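PDB 1YC9: multidrug resistance protein from Vibrio cholerae, which forms a trimeric outer-membrane channel of the outer membrane factor family and probably exports drugs as part of a multidrug efflux system. Local coordinates for residues A152-L157 / E211-Q216. The protein carries 1 engineered substitution. Sequence-based numbering, arbitrary orientation.
Sequences AELARL and ESIQLQ
Leu157 lies across one turn of the facing helix, its CB against Ile213 CG1 at 3.6 Å and its two methyls spread over Ser212. CG, anti to the carbonyl carbon (chi1 -73°), carries both methyls over that turn: CD1 rests on the backbone, 3.7 Å from Ser212 O, and CD2 meets Ser212 CB. Leu154 enters a turn earlier and extends alongside Gln216 in the opposite direction, so that its CD1 touches Ile213 CG2 at 4.1 Å. Gln216 CB meets the CD1 methyl of each leucine, while its CG lies over the Leu154 backbone. The bent end of Gln216 crosses Glu153 at about a right angle, Gln216 CD lying 3.7 Å from Glu153 CG. No hydrogen bond joins the two segments. The Glu153 carboxylate instead receives Arg156 side-on, NE to OE2 (2.8 Å, nearly straight at 177°) and NH1 to OE1, which fixes its rotation. Ser212 OG bonds back to Gly208 O. Segments 152-157, on helix 117-183, and 211-216, on helix 189-223, run antiparallel, their local axes 9.5 Å apart at closest approach, within the family's long α-helical barrel. Helix 398-433 packs on Ala152 and Arg156, while Glu211 forms salt bridges with Arg369 and Arg421 of the second subunit.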
loop_
_atom_site.group_PDB
_atom_site.type_symbol
_atom_site.label_atom_id
_atom_site.label_comp_id
_atom_site.label_asym_id
_atom_site.label_seq_id
_atom_site.Cartn_x
_atom_site.Cartn_y
_atom_site.Cartn_z
ATOM N N ALA A 152 13.521 -19.742 7.006
ATOM C CA ALA A 152 14.569 -19.273 7.848
ATOM C C ALA A 152 14.070 -19.028 9.258
ATOM O O ALA A 152 14.734 -19.381 10.227
ATOM C CB ALA A 152 15.201 -18.008 7.308
ATOM N N GLU A 153 12.886 -18.429 9.345
ATOM C CA GLU A 153 12.301 -18.150 10.618
ATOM C C GLU A 153 11.885 -19.446 11.300
ATOM O O GLU A 153 12.086 -19.590 12.510
ATOM C CB GLU A 153 11.108 -17.222 10.439
ATOM C CG GLU A 153 10.364 -16.896 11.730
ATOM C CD GLU A 153 11.179 -16.212 12.806
ATOM O OE1 GLU A 153 10.590 -16.066 13.897
ATOM O OE2 GLU A 153 12.386 -15.852 12.684
ATOM N N LEU A 154 11.304 -20.369 10.540
ATOM C CA LEU A 154 10.936 -21.684 11.084
ATOM C C LEU A 154 12.182 -22.332 11.711
ATOM O O LEU A 154 12.134 -22.842 12.818
ATOM C CB LEU A 154 10.333 -22.579 10.013
ATOM C CG LEU A 154 9.825 -23.918 10.515
ATOM C CD1 LEU A 154 8.646 -23.704 11.482
ATOM C CD2 LEU A 154 9.384 -24.801 9.394
ATOM N N ALA A 155 13.306 -22.289 11.012
ATOM C CA ALA A 155 14.551 -22.902 11.504
ATOM C C ALA A 155 15.032 -22.242 12.790
ATOM O O ALA A 155 15.545 -22.941 13.716
ATOM C CB ALA A 155 15.636 -22.831 10.447
ATOM N N ARG A 156 14.948 -20.904 12.809
ATOM C CA ARG A 156 15.334 -20.109 13.944
ATOM C C ARG A 156 14.477 -20.499 15.141
ATOM O O ARG A 156 14.993 -20.604 16.263
ATOM C CB ARG A 156 15.173 -18.632 13.685
ATOM C CG ARG A 156 15.831 -17.727 14.702
ATOM C CD ARG A 156 15.475 -16.249 14.604
ATOM N NE ARG A 156 14.072 -16.048 14.906
ATOM C CZ ARG A 156 13.553 -15.974 16.123
ATOM N NH1 ARG A 156 12.250 -15.829 16.264
ATOM N NH2 ARG A 156 14.304 -16.061 17.200
ATOM N N LEU A 157 13.188 -20.671 14.893
ATOM C CA LEU A 157 12.253 -21.045 15.954
ATOM C C LEU A 157 12.582 -22.429 16.524
ATOM O O LEU A 157 12.581 -22.626 17.767
ATOM C CB LEU A 157 10.819 -20.960 15.464
ATOM C CG LEU A 157 10.359 -19.523 15.311
ATOM C CD1 LEU A 157 9.053 -19.513 14.490
ATOM C CD2 LEU A 157 10.212 -18.813 16.654
ATOM N N GLU A 211 4.082 -22.453 19.982
ATOM C CA GLU A 211 3.016 -21.760 19.296
ATOM C C GLU A 211 3.546 -21.086 18.036
ATOM O O GLU A 211 2.975 -21.299 16.976
ATOM C CB GLU A 211 2.343 -20.741 20.187
ATOM C CG GLU A 211 1.161 -20.047 19.535
ATOM C CD GLU A 211 0.467 -19.013 20.436
ATOM O OE1 GLU A 211 0.616 -19.028 21.701
ATOM O OE2 GLU A 211 -0.248 -18.167 19.874
ATOM N N SER A 212 4.587 -20.272 18.169
ATOM C CA SER A 212 5.221 -19.612 17.013
ATOM C C SER A 212 5.606 -20.590 15.912
ATOM O O SER A 212 5.415 -20.313 14.721
ATOM C CB SER A 212 6.442 -18.820 17.446
ATOM O OG SER A 212 6.104 -17.831 18.387
ATOM N N ILE A 213 6.142 -21.739 16.287
ATOM C CA ILE A 213 6.498 -22.766 15.300
ATOM C C ILE A 213 5.274 -23.162 14.509
ATOM O O ILE A 213 5.319 -23.246 13.266
ATOM C CB ILE A 213 7.181 -23.994 15.961
ATOM C CG1 ILE A 213 8.601 -23.648 16.359
ATOM C CG2 ILE A 213 7.141 -25.226 15.019
ATOM C CD1 ILE A 213 9.377 -24.692 17.229
ATOM N N GLN A 214 4.172 -23.425 15.209
ATOM C CA GLN A 214 2.970 -23.831 14.520
ATOM C C GLN A 214 2.385 -22.713 13.654
ATOM O O GLN A 214 1.961 -22.979 12.541
ATOM C CB GLN A 214 1.904 -24.374 15.467
ATOM C CG GLN A 214 0.640 -24.826 14.753
ATOM C CD GLN A 214 0.853 -26.022 13.811
ATOM O OE1 GLN A 214 0.466 -25.966 12.619
ATOM N NE2 GLN A 214 1.512 -27.073 14.315
ATOM N N LEU A 215 2.405 -21.477 14.155
ATOM C CA LEU A 215 2.012 -20.340 13.367
ATOM C C LEU A 215 2.867 -20.186 12.125
ATOM O O LEU A 215 2.360 -19.875 11.053
ATOM C CB LEU A 215 2.113 -19.049 14.188
ATOM C CG LEU A 215 1.118 -18.937 15.342
ATOM C CD1 LEU A 215 1.392 -17.676 16.116
ATOM C CD2 LEU A 215 -0.371 -19.016 14.856
ATOM N N GLN A 216 4.148 -20.424 12.267
ATOM C CA GLN A 216 5.048 -20.322 11.133
ATOM C C GLN A 216 4.800 -21.427 10.095
ATOM O O GLN A 216 4.850 -21.188 8.892
ATOM C CB GLN A 216 6.473 -20.369 11.590
ATOM C CG GLN A 216 7.413 -19.870 10.493
ATOM C CD GLN A 216 7.312 -18.352 10.231
ATOM O OE1 GLN A 216 7.848 -17.903 9.266
ATOM N NE2 GLN A 216 6.625 -17.594 11.087
#